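PDB 3CEX: DinB-like domain-containing protein from Enterococcus faecalis, which is of unknown function but belongs to the DinB superfamily, whose members are four-helix bundles that often bind a metal ion. Local coordinates for residues Leu9-Leu14 with Leu117-Leu122; Arg16-Phe21 with Tyr110-Val115; Trp46-Thr51 with Leu106-Leu111. All coordinates share one frame; numbering follows the deposited sequence.

Interaction 1: residues Leu9-Leu14 with Leu117-Leu122; sequences LSSETL and LTKSYL
K119 lies alongside S11 where the two antiparallel helices come closest, the axes 10.1 Å apart and the two CA atoms 6.1 Å. Its chain can be followed outward past a single atom, the hydroxyl oxygen of S11. K119 CB sits 4.1 Å from S11 OG, and K119 CG comes in to 3.6 Å from that oxygen. K119 CD swings out to 4.2 Å from S11 OG, and K119 CE returns to 3.7 Å from it. The aliphatic chain thus curves round the hydroxyl because it is bent at CG-CD (chi3 98°) instead of running straight out. The tip, NZ, then travels along helix 8-25 to a salt bridge with D15, one turn beyond S11, so the methylenes do the packing here while the charge is paired further on. On the S11 side, OG stands anti to the backbone N (chi1 -163°), which aims the hydroxyl across the groove at the lysine chain.

Beside this partly exposed edge the contact becomes apolar and buried. L122 CD1 rests against the S11 backbone, 4.1 Å from S11 N, and brushes CB of both S10 and S11. At the other end L14 meets T118 at a slant, and L14 CD2 presses on T118 CG2 at 3.5 Å, a tight pair of methyls. T118 can offer its methyl because its hydroxyl turns back to the S114 carbonyl of its own helix. The T118 side chain also reaches L55 and I59 of helix 44-62, and L14 meets I152 and A155 of helix 144-170. Beyond S10 lies L9 of the second subunit. Helices 8-25 and 104-124, running antiparallel, form one pair of the DinB four-helix bundle, with K119 at its partly exposed edge.

Interaction 2: residues Arg16-Phe21 with Tyr110-Val115; sequences RAHERF and YLAASV
H18 reaches across to three residues of 110-115, and its ring is the centre of the contact. The one aromatic interaction is a CH-pi contact: V115 CG2 lies over a face of the imidazole, 4.1 Å from the H18 ring centroid and 17° off the normal, displaced toward the rim. V115 CG1 lies on the same side of the ring, beyond H18 ND1 and 3.8 Å from that atom. CG of H18 is anti to the backbone N (chi1 -169°), which carries the ring out toward the opposing helix.

The remaining contacts are van der Waals packing. H18 CD2 and L111 CD2 approach to 3.9 Å as the two side chains run past one another head to tail, and H18 NE2 stands 3.9 Å from the backbone carbon A112 CA. L111 CD2 has a second aromatic neighbour, F21, whose CB is 3.8 Å away; these side chains cross at about a right angle.

Helix 8-25 runs antiparallel to helix 104-124 here. On its flank facing the second subunit, R20 pairs with D153 of that subunit. F21 points on into the bundle, touching M48 and T51 of helix 44-62 and S159 and A162 of helix 144-170.

Interaction 3: residues Trp46-Thr51 with Leu106-Leu111; sequences WLMWHT and LLSDYL
W49 and Y110 bring two flat groups together on one side of the helix pair, W49 CD1 lying 4.4 Å from Y110 CE2. The W49 carbonyl oxygen also approaches Y110 CE2. In the plane of the W49 indole, at its edge, lies the W46 carbonyl oxygen from the preceding turn. One face of the W46 indole is covered within its own helix by W49 CZ3 and H50 CB, both toward the rim. The Y110 hydroxyl is held by D56, and W69 and W74 continue the aromatic cluster around these rings.

Beneath this cluster the packing is aliphatic. M48, present as selenomethionine, reaches from helix 44-62 to the opposing helix and bends at its last torsion (chi3 86°). That bend brings CE to 3.6 Å from L111 CD2, the two side chains crossing at about a right angle. M48 CE is also 3.9 Å from the L107 carbonyl oxygen, while SE stands 4.2 Å from L107 CB.

The two helices run nearly side by side in the same direction, crossing at 23° with axes 9.2 Å apart. A parallel pair formed by the second and third long helices is characteristic of the up-down-down-up topology of the DinB four-helix bundle, and the long connection between them must travel back along the bundle.

L107 CD2 fits between neighbouring residues of the other helix, 4.0 Å from W49 N and close to M48 CB. A water bridges the backbones, donating to L107 O at 2.9 Å and, weakly, to M48 O. Further along, T51 CG2 meets L111 CD1 at 4.0 Å; the T51 hydroxyl is turned back to donate to L47 O, which T51 N reaches from the opposite face of the carbonyl plane.

Overall arrangement
Helix 104-124 takes part in all three contacts. Interactions 1 and 2 follow one another along the same antiparallel pair with helix 8-25, their centres about 11 Å apart and joined by L14 packing on V115; interaction 3 sets the other partner, helix 44-62, parallel to it. All three are mainly buried, but interaction 1 lies farthest from the chain centre and has a partly exposed lysine at its edge, paired with D15, whereas interaction 2 turns on a partly exposed histidine. Interaction 3 is the most central and buries the largest area, with aromatic rings, selenomethionine and a bridging water. L111 and F21 link interactions 2 and 3, while the second subunit borders helix 8-25 in interactions 1 and 2.

Interaction 1: residues Leu9-Leu14 with Leu117-Leu122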
loop_
_atom_site.group_PDB
_atom_site.type_symbol
_atom_site.label_atom_id
_atom_site.label_comp_id
_atom_site.label_asym_id
_atom_site.label_seq_id
_atom_site.Cartn_x
_atom_site.Cartn_y
_atom_site.Cartn_z
ATOM N N LEU A 9 13.761 -6.890 -0.178
ATOM C CA LEU A 9 12.829 -6.049 0.590
ATOM C C LEU A 9 11.456 -5.844 -0.104
ATOM O O LEU A 9 10.422 -5.848 0.585
ATOM C CB LEU A 9 13.463 -4.718 1.032
ATOM C CG LEU A 9 14.664 -4.741 1.995
ATOM C CD1 LEU A 9 15.140 -3.327 2.346
ATOM C CD2 LEU A 9 14.318 -5.502 3.239
ATOM N N SER A 10 11.436 -5.693 -1.430
ATOM C CA SER A 10 10.159 -5.624 -2.193
ATOM C C SER A 10 9.342 -6.885 -2.036
ATOM O O SER A 10 8.109 -6.838 -1.902
ATOM C CB SER A 10 10.408 -5.387 -3.695
ATOM O OG SER A 10 11.100 -4.170 -3.905
ATOM N N SER A 11 10.035 -8.021 -2.018
ATOM C CA SER A 11 9.422 -9.316 -1.803
ATOM C C SER A 11 8.766 -9.449 -0.406
ATOM O O SER A 11 7.646 -9.979 -0.255
ATOM C CB SER A 11 10.487 -10.397 -2.015
ATOM O OG SER A 11 9.879 -11.625 -2.204
ATOM N N GLU A 12 9.462 -8.979 0.617
ATOM C CA GLU A 12 8.914 -8.984 1.961
ATOM C C GLU A 12 7.745 -7.992 2.078
ATOM O O GLU A 12 6.786 -8.230 2.818
ATOM C CB GLU A 12 10.036 -8.715 2.969
ATOM C CG GLU A 12 11.066 -9.851 2.925
ATOM C CD GLU A 12 12.277 -9.651 3.794
ATOM O OE1 GLU A 12 12.384 -8.604 4.473
ATOM O OE2 GLU A 12 13.156 -10.568 3.779
ATOM N N THR A 13 7.792 -6.904 1.326
ATOM C CA THR A 13 6.683 -5.933 1.304
ATOM C C THR A 13 5.401 -6.517 0.666
ATOM O O THR A 13 4.241 -6.261 1.158
ATOM C CB THR A 13 7.110 -4.619 0.569
ATOM O OG1 THR A 13 8.286 -4.092 1.203
ATOM C CG2 THR A 13 6.011 -3.546 0.604
ATOM N N LEU A 14 5.577 -7.235 -0.450
ATOM C CA LEU A 14 4.472 -7.986 -1.049
ATOM C C LEU A 14 3.839 -9.005 -0.080
ATOM O O LEU A 14 2.587 -9.144 -0.028
ATOM C CB LEU A 14 4.944 -8.646 -2.365
ATOM C CG LEU A 14 3.894 -9.423 -3.171
ATOM C CD1 LEU A 14 2.755 -8.498 -3.623
ATOM C CD2 LEU A 14 4.528 -10.107 -4.411
ATOM N N LEU A 117 4.463 -16.582 -8.146
ATOM C CA LEU A 117 5.011 -16.217 -9.444
ATOM C C LEU A 117 5.865 -14.943 -9.344
ATOM O O LEU A 117 6.990 -14.876 -9.874
ATOM C CB LEU A 117 3.865 -15.986 -10.442
ATOM C CG LEU A 117 4.268 -15.589 -11.874
ATOM C CD1 LEU A 117 4.846 -16.798 -12.668
ATOM C CD2 LEU A 117 3.064 -14.936 -12.616
ATOM N N THR A 118 5.316 -13.940 -8.665
ATOM C CA THR A 118 5.976 -12.639 -8.508
ATOM C C THR A 118 7.293 -12.847 -7.764
ATOM O O THR A 118 8.340 -12.392 -8.203
ATOM C CB THR A 118 5.059 -11.630 -7.797
ATOM O OG1 THR A 118 3.836 -11.507 -8.541
ATOM C CG2 THR A 118 5.727 -10.246 -7.672
ATOM N N LYS A 119 7.241 -13.582 -6.663
ATOM C CA LYS A 119 8.439 -13.785 -5.839
ATOM C C LYS A 119 9.512 -14.580 -6.566
ATOM O O LYS A 119 10.705 -14.338 -6.367
ATOM C CB LYS A 119 8.078 -14.477 -4.532
ATOM C CG LYS A 119 7.265 -13.598 -3.592
ATOM C CD LYS A 119 6.700 -14.415 -2.402
ATOM C CE LYS A 119 7.526 -14.270 -1.199
ATOM N NZ LYS A 119 7.036 -15.134 -0.059
ATOM N N SER A 120 9.087 -15.547 -7.378
ATOM C CA SER A 120 9.975 -16.297 -8.235
ATOM C C SER A 120 10.663 -15.383 -9.236
ATOM O O SER A 120 11.857 -15.475 -9.408
ATOM C CB SER A 120 9.218 -17.383 -8.995
ATOM O OG SER A 120 10.089 -18.061 -9.894
ATOM N N TYR A 121 9.911 -14.486 -9.857
ATOM C CA TYR A 121 10.500 -13.565 -10.818
ATOM C C TYR A 121 11.518 -12.667 -10.110
ATOM O O TYR A 121 12.651 -12.502 -10.592
ATOM C CB TYR A 121 9.430 -12.727 -11.545
ATOM C CG TYR A 121 10.008 -11.873 -12.661
ATOM C CD1 TYR A 121 10.218 -12.398 -13.929
ATOM C CD2 TYR A 121 10.359 -10.557 -12.446
ATOM C CE1 TYR A 121 10.771 -11.622 -14.949
ATOM C CE2 TYR A 121 10.915 -9.776 -13.465
ATOM C CZ TYR A 121 11.114 -10.319 -14.698
ATOM O OH TYR A 121 11.680 -9.551 -15.671
ATOM N N LEU A 122 11.124 -12.126 -8.958
ATOM C CA LEU A 122 11.971 -11.214 -8.199
ATOM C C LEU A 122 13.275 -11.889 -7.785
ATOM O O LEU A 122 14.330 -11.259 -7.747
ATOM C CB LEU A 122 11.254 -10.672 -6.941
ATOM C CG LEU A 122 10.223 -9.568 -7.229
ATOM C CD1 LEU A 122 9.519 -9.146 -5.955
ATOM C CD2 LEU A 122 10.883 -8.393 -7.863
#

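Interaction 2: residues Arg16-Phe21 with Tyr110-Val115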
loop_
_atom_site.group_PDB
_atom_site.type_symbol
_atom_site.label_atom_id
_atom_site.label_comp_id
_atom_site.label_asym_id
_atom_site.label_seq_id
_atom_site.Cartn_x
_atom_site.Cartn_y
_atom_site.Cartn_z
ATOM N N ARG A 16 3.487 -8.666 3.100
ATOM C CA ARG A 16 2.570 -7.933 3.981
ATOM C C ARG A 16 1.232 -7.669 3.301
ATOM O O ARG A 16 0.201 -7.781 3.962
ATOM C CB ARG A 16 3.144 -6.598 4.495
ATOM C CG ARG A 16 4.541 -6.642 5.088
ATOM C CD ARG A 16 4.578 -7.497 6.338
ATOM N NE ARG A 16 5.851 -7.254 6.974
ATOM C CZ ARG A 16 6.085 -6.292 7.865
ATOM N NH1 ARG A 16 5.108 -5.510 8.304
ATOM N NH2 ARG A 16 7.307 -6.144 8.328
ATOM N N ALA A 17 1.228 -7.320 2.017
ATOM C CA ALA A 17 -0.030 -7.158 1.249
ATOM C C ALA A 17 -0.828 -8.482 1.259
ATOM O O ALA A 17 -2.045 -8.519 1.548
ATOM C CB ALA A 17 0.248 -6.739 -0.180
ATOM N N HIS A 18 -0.119 -9.569 0.980
ATOM C CA HIS A 18 -0.718 -10.893 0.911
ATOM C C HIS A 18 -1.391 -11.255 2.230
ATOM O O HIS A 18 -2.570 -11.656 2.264
ATOM C CB HIS A 18 0.386 -11.898 0.556
ATOM C CG HIS A 18 -0.106 -13.267 0.201
ATOM N ND1 HIS A 18 0.756 -14.323 0.004
ATOM C CD2 HIS A 18 -1.351 -13.750 -0.018
ATOM C CE1 HIS A 18 0.058 -15.406 -0.305
ATOM N NE2 HIS A 18 -1.223 -15.084 -0.334
ATOM N N GLU A 19 -0.638 -11.112 3.314
ATOM C CA GLU A 19 -1.137 -11.338 4.683
ATOM C C GLU A 19 -2.344 -10.455 5.034
ATOM O O GLU A 19 -3.324 -10.917 5.645
ATOM C CB GLU A 19 0.027 -11.141 5.708
ATOM C CG GLU A 19 1.102 -12.208 5.512
ATOM C CD GLU A 19 2.504 -11.942 6.141
ATOM O OE1 GLU A 19 2.814 -10.806 6.604
ATOM O OE2 GLU A 19 3.320 -12.930 6.176
ATOM N N ARG A 20 -2.300 -9.187 4.649
ATOM C CA ARG A 20 -3.429 -8.298 4.939
ATOM C C ARG A 20 -4.730 -8.727 4.224
ATOM O O ARG A 20 -5.774 -8.726 4.819
ATOM C CB ARG A 20 -3.083 -6.869 4.555
ATOM C CG ARG A 20 -4.190 -5.832 4.787
ATOM C CD ARG A 20 -3.676 -4.420 4.621
ATOM N NE ARG A 20 -2.664 -4.117 5.627
ATOM C CZ ARG A 20 -1.366 -3.898 5.386
ATOM N NH1 ARG A 20 -0.874 -3.894 4.161
ATOM N NH2 ARG A 20 -0.573 -3.635 6.385
ATOM N N PHE A 21 -4.643 -9.080 2.946
ATOM C CA PHE A 21 -5.803 -9.576 2.211
ATOM C C PHE A 21 -6.388 -10.844 2.902
ATOM O O PHE A 21 -7.604 -10.955 3.080
ATOM C CB PHE A 21 -5.407 -9.908 0.772
ATOM C CG PHE A 21 -5.505 -8.760 -0.199
ATOM C CD1 PHE A 21 -6.726 -8.197 -0.501
ATOM C CD2 PHE A 21 -4.402 -8.325 -0.894
ATOM C CE1 PHE A 21 -6.826 -7.141 -1.416
ATOM C CE2 PHE A 21 -4.518 -7.305 -1.790
ATOM C CZ PHE A 21 -5.752 -6.720 -2.043
ATOM N N TYR A 110 -5.820 -18.196 -5.938
ATOM C CA TYR A 110 -5.297 -17.470 -7.090
ATOM C C TYR A 110 -4.298 -16.381 -6.639
ATOM O O TYR A 110 -3.246 -16.188 -7.253
ATOM C CB TYR A 110 -6.437 -16.886 -7.945
ATOM C CG TYR A 110 -5.981 -16.126 -9.183
ATOM C CD1 TYR A 110 -4.929 -16.590 -9.982
ATOM C CD2 TYR A 110 -6.607 -14.973 -9.568
ATOM C CE1 TYR A 110 -4.515 -15.865 -11.145
ATOM C CE2 TYR A 110 -6.205 -14.268 -10.697
ATOM C CZ TYR A 110 -5.159 -14.705 -11.479
ATOM O OH TYR A 110 -4.793 -13.966 -12.601
ATOM N N LEU A 111 -4.597 -15.693 -5.543
ATOM C CA LEU A 111 -3.631 -14.730 -5.010
ATOM C C LEU A 111 -2.307 -15.396 -4.594
ATOM O O LEU A 111 -1.231 -14.880 -4.892
ATOM C CB LEU A 111 -4.215 -13.928 -3.830
ATOM C CG LEU A 111 -3.367 -12.768 -3.278
ATOM C CD1 LEU A 111 -3.060 -11.724 -4.381
ATOM C CD2 LEU A 111 -4.135 -12.073 -2.091
ATOM N N ALA A 112 -2.389 -16.541 -3.928
ATOM C CA ALA A 112 -1.177 -17.277 -3.524
ATOM C C ALA A 112 -0.338 -17.684 -4.736
ATOM O O ALA A 112 0.902 -17.592 -4.703
ATOM C CB ALA A 112 -1.541 -18.537 -2.683
ATOM N N ALA A 113 -1.009 -18.141 -5.804
ATOM C CA ALA A 113 -0.329 -18.471 -7.047
ATOM C C ALA A 113 0.320 -17.234 -7.659
ATOM O O ALA A 113 1.445 -17.315 -8.150
ATOM C CB ALA A 113 -1.270 -19.135 -8.050
ATOM N N SER A 114 -0.389 -16.105 -7.693
ATOM C CA SER A 114 0.200 -14.898 -8.296
ATOM C C SER A 114 1.344 -14.296 -7.476
ATOM O O SER A 114 2.292 -13.775 -8.036
ATOM C CB SER A 114 -0.868 -13.845 -8.568
ATOM O OG SER A 114 -1.851 -14.417 -9.402
ATOM N N VAL A 115 1.238 -14.349 -6.151
ATOM C CA VAL A 115 2.338 -13.926 -5.282
ATOM C C VAL A 115 3.554 -14.818 -5.475
ATOM O O VAL A 115 4.669 -14.306 -5.581
ATOM C CB VAL A 115 1.889 -13.864 -3.787
ATOM C CG1 VAL A 115 3.094 -13.657 -2.854
ATOM C CG2 VAL A 115 0.858 -12.736 -3.617
#

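Interaction 3: residues Trp46-Thr51 with Leu106-Leu111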
loop_
_atom_site.group_PDB
_atom_site.type_symbol
_atom_site.label_atom_id
_atom_site.label_comp_id
_atom_site.label_asym_id
_atom_site.label_seq_id
_atom_site.Cartn_x
_atom_site.Cartn_y
_atom_site.Cartn_z
ATOM N N TRP A 46 -13.485 -8.214 -5.572
ATOM C CA TRP A 46 -12.871 -7.501 -6.730
ATOM C C TRP A 46 -11.406 -7.118 -6.465
ATOM O O TRP A 46 -10.542 -7.300 -7.317
ATOM C CB TRP A 46 -13.671 -6.261 -7.096
ATOM C CG TRP A 46 -13.249 -5.612 -8.419
ATOM C CD1 TRP A 46 -13.877 -5.759 -9.621
ATOM C CD2 TRP A 46 -12.124 -4.744 -8.661
ATOM N NE1 TRP A 46 -13.237 -5.047 -10.584
ATOM C CE2 TRP A 46 -12.148 -4.416 -10.039
ATOM C CE3 TRP A 46 -11.108 -4.203 -7.856
ATOM C CZ2 TRP A 46 -11.192 -3.561 -10.637
ATOM C CZ3 TRP A 46 -10.140 -3.366 -8.454
ATOM C CH2 TRP A 46 -10.186 -3.068 -9.832
ATOM N N LEU A 47 -11.142 -6.577 -5.268
ATOM C CA LEU A 47 -9.787 -6.129 -4.897
ATOM C C LEU A 47 -8.769 -7.259 -4.889
ATOM O O LEU A 47 -7.652 -7.103 -5.380
ATOM C CB LEU A 47 -9.813 -5.432 -3.524
ATOM C CG LEU A 47 -10.514 -4.075 -3.575
ATOM C CD1 LEU A 47 -10.907 -3.575 -2.188
ATOM C CD2 LEU A 47 -9.584 -3.030 -4.306
HETATM N N MSE A 48 -9.147 -8.395 -4.325
HETATM C CA MSE A 48 -8.246 -9.566 -4.286
HETATM C C MSE A 48 -8.066 -10.197 -5.650
HETATM O O MSE A 48 -6.978 -10.534 -6.012
HETATM C CB MSE A 48 -8.780 -10.631 -3.337
HETATM C CG MSE A 48 -8.380 -10.415 -1.985
HETATM SE SE MSE A 48 -8.787 -11.863 -0.753
HETATM C CE MSE A 48 -7.316 -13.086 -0.876
ATOM N N TRP A 49 -9.143 -10.357 -6.405
ATOM C CA TRP A 49 -9.037 -10.857 -7.777
ATOM C C TRP A 49 -8.171 -9.917 -8.618
ATOM O O TRP A 49 -7.261 -10.351 -9.342
ATOM C CB TRP A 49 -10.430 -10.951 -8.395
ATOM C CG TRP A 49 -10.390 -11.112 -9.866
ATOM C CD1 TRP A 49 -10.179 -12.278 -10.549
ATOM C CD2 TRP A 49 -10.543 -10.086 -10.865
ATOM N NE1 TRP A 49 -10.204 -12.035 -11.876
ATOM C CE2 TRP A 49 -10.426 -10.705 -12.102
ATOM C CE3 TRP A 49 -10.772 -8.699 -10.816
ATOM C CZ2 TRP A 49 -10.549 -10.002 -13.309
ATOM C CZ3 TRP A 49 -10.882 -8.010 -11.971
ATOM C CH2 TRP A 49 -10.763 -8.653 -13.221
ATOM N N HIS A 50 -8.427 -8.609 -8.494
ATOM C CA HIS A 50 -7.679 -7.637 -9.281
ATOM C C HIS A 50 -6.196 -7.631 -8.950
ATOM O O HIS A 50 -5.387 -7.547 -9.843
ATOM C CB HIS A 50 -8.203 -6.216 -9.125
ATOM C CG HIS A 50 -7.227 -5.175 -9.589
ATOM N ND1 HIS A 50 -7.105 -4.812 -10.908
ATOM C CD2 HIS A 50 -6.298 -4.453 -8.911
ATOM C CE1 HIS A 50 -6.158 -3.895 -11.026
ATOM N NE2 HIS A 50 -5.643 -3.666 -9.832
ATOM N N THR A 51 -5.858 -7.709 -7.663
ATOM C CA THR A 51 -4.463 -7.763 -7.234
ATOM C C THR A 51 -3.787 -9.018 -7.785
ATOM O O THR A 51 -2.697 -8.924 -8.325
ATOM C CB THR A 51 -4.359 -7.664 -5.710
ATOM O OG1 THR A 51 -4.911 -6.387 -5.323
ATOM C CG2 THR A 51 -2.869 -7.789 -5.200
ATOM N N LEU A 106 -11.150 -19.709 -3.458
ATOM C CA LEU A 106 -10.656 -19.428 -4.806
ATOM C C LEU A 106 -9.791 -18.172 -4.869
ATOM O O LEU A 106 -8.758 -18.135 -5.551
ATOM C CB LEU A 106 -11.820 -19.304 -5.792
ATOM C CG LEU A 106 -11.426 -19.119 -7.250
ATOM C CD1 LEU A 106 -10.544 -20.241 -7.727
ATOM C CD2 LEU A 106 -12.690 -19.006 -8.110
ATOM N N LEU A 107 -10.231 -17.138 -4.153
ATOM C CA LEU A 107 -9.501 -15.879 -4.082
ATOM C C LEU A 107 -8.145 -16.095 -3.434
ATOM O O LEU A 107 -7.164 -15.595 -3.921
ATOM C CB LEU A 107 -10.282 -14.847 -3.257
ATOM C CG LEU A 107 -11.606 -14.309 -3.834
ATOM C CD1 LEU A 107 -12.422 -13.605 -2.768
ATOM C CD2 LEU A 107 -11.364 -13.418 -5.057
ATOM N N SER A 108 -8.113 -16.859 -2.338
ATOM C CA SER A 108 -6.885 -17.147 -1.635
ATOM C C SER A 108 -5.909 -17.910 -2.511
ATOM O O SER A 108 -4.687 -17.648 -2.483
ATOM C CB SER A 108 -7.146 -17.993 -0.400
ATOM O OG SER A 108 -7.816 -17.247 0.561
ATOM N N ASP A 109 -6.443 -18.901 -3.230
ATOM C CA ASP A 109 -5.620 -19.772 -4.087
ATOM C C ASP A 109 -5.019 -19.027 -5.280
ATOM O O ASP A 109 -3.810 -19.182 -5.604
ATOM C CB ASP A 109 -6.438 -20.983 -4.558
ATOM C CG ASP A 109 -6.773 -21.948 -3.444
ATOM O OD1 ASP A 109 -6.203 -21.847 -2.329
ATOM O OD2 ASP A 109 -7.627 -22.832 -3.696
ATOM N N TYR A 110 -5.820 -18.196 -5.938
ATOM C CA TYR A 110 -5.297 -17.470 -7.090
ATOM C C TYR A 110 -4.298 -16.381 -6.639
ATOM O O TYR A 110 -3.246 -16.188 -7.253
ATOM C CB TYR A 110 -6.437 -16.886 -7.945
ATOM C CG TYR A 110 -5.981 -16.126 -9.183
ATOM C CD1 TYR A 110 -4.929 -16.590 -9.982
ATOM C CD2 TYR A 110 -6.607 -14.973 -9.568
ATOM C CE1 TYR A 110 -4.515 -15.865 -11.145
ATOM C CE2 TYR A 110 -6.205 -14.268 -10.697
ATOM C CZ TYR A 110 -5.159 -14.705 -11.479
ATOM O OH TYR A 110 -4.793 -13.966 -12.601
ATOM N N LEU A 111 -4.597 -15.693 -5.543
ATOM C CA LEU A 111 -3.631 -14.730 -5.010
ATOM C C LEU A 111 -2.307 -15.396 -4.594
ATOM O O LEU A 111 -1.231 -14.880 -4.892
ATOM C CB LEU A 111 -4.215 -13.928 -3.830
ATOM C CG LEU A 111 -3.367 -12.768 -3.278
ATOM C CD1 LEU A 111 -3.060 -11.724 -4.381
ATOM C CD2 LEU A 111 -4.135 -12.073 -2.091
HETATM O O HOH W 1 -7.733 -13.643 -5.933
#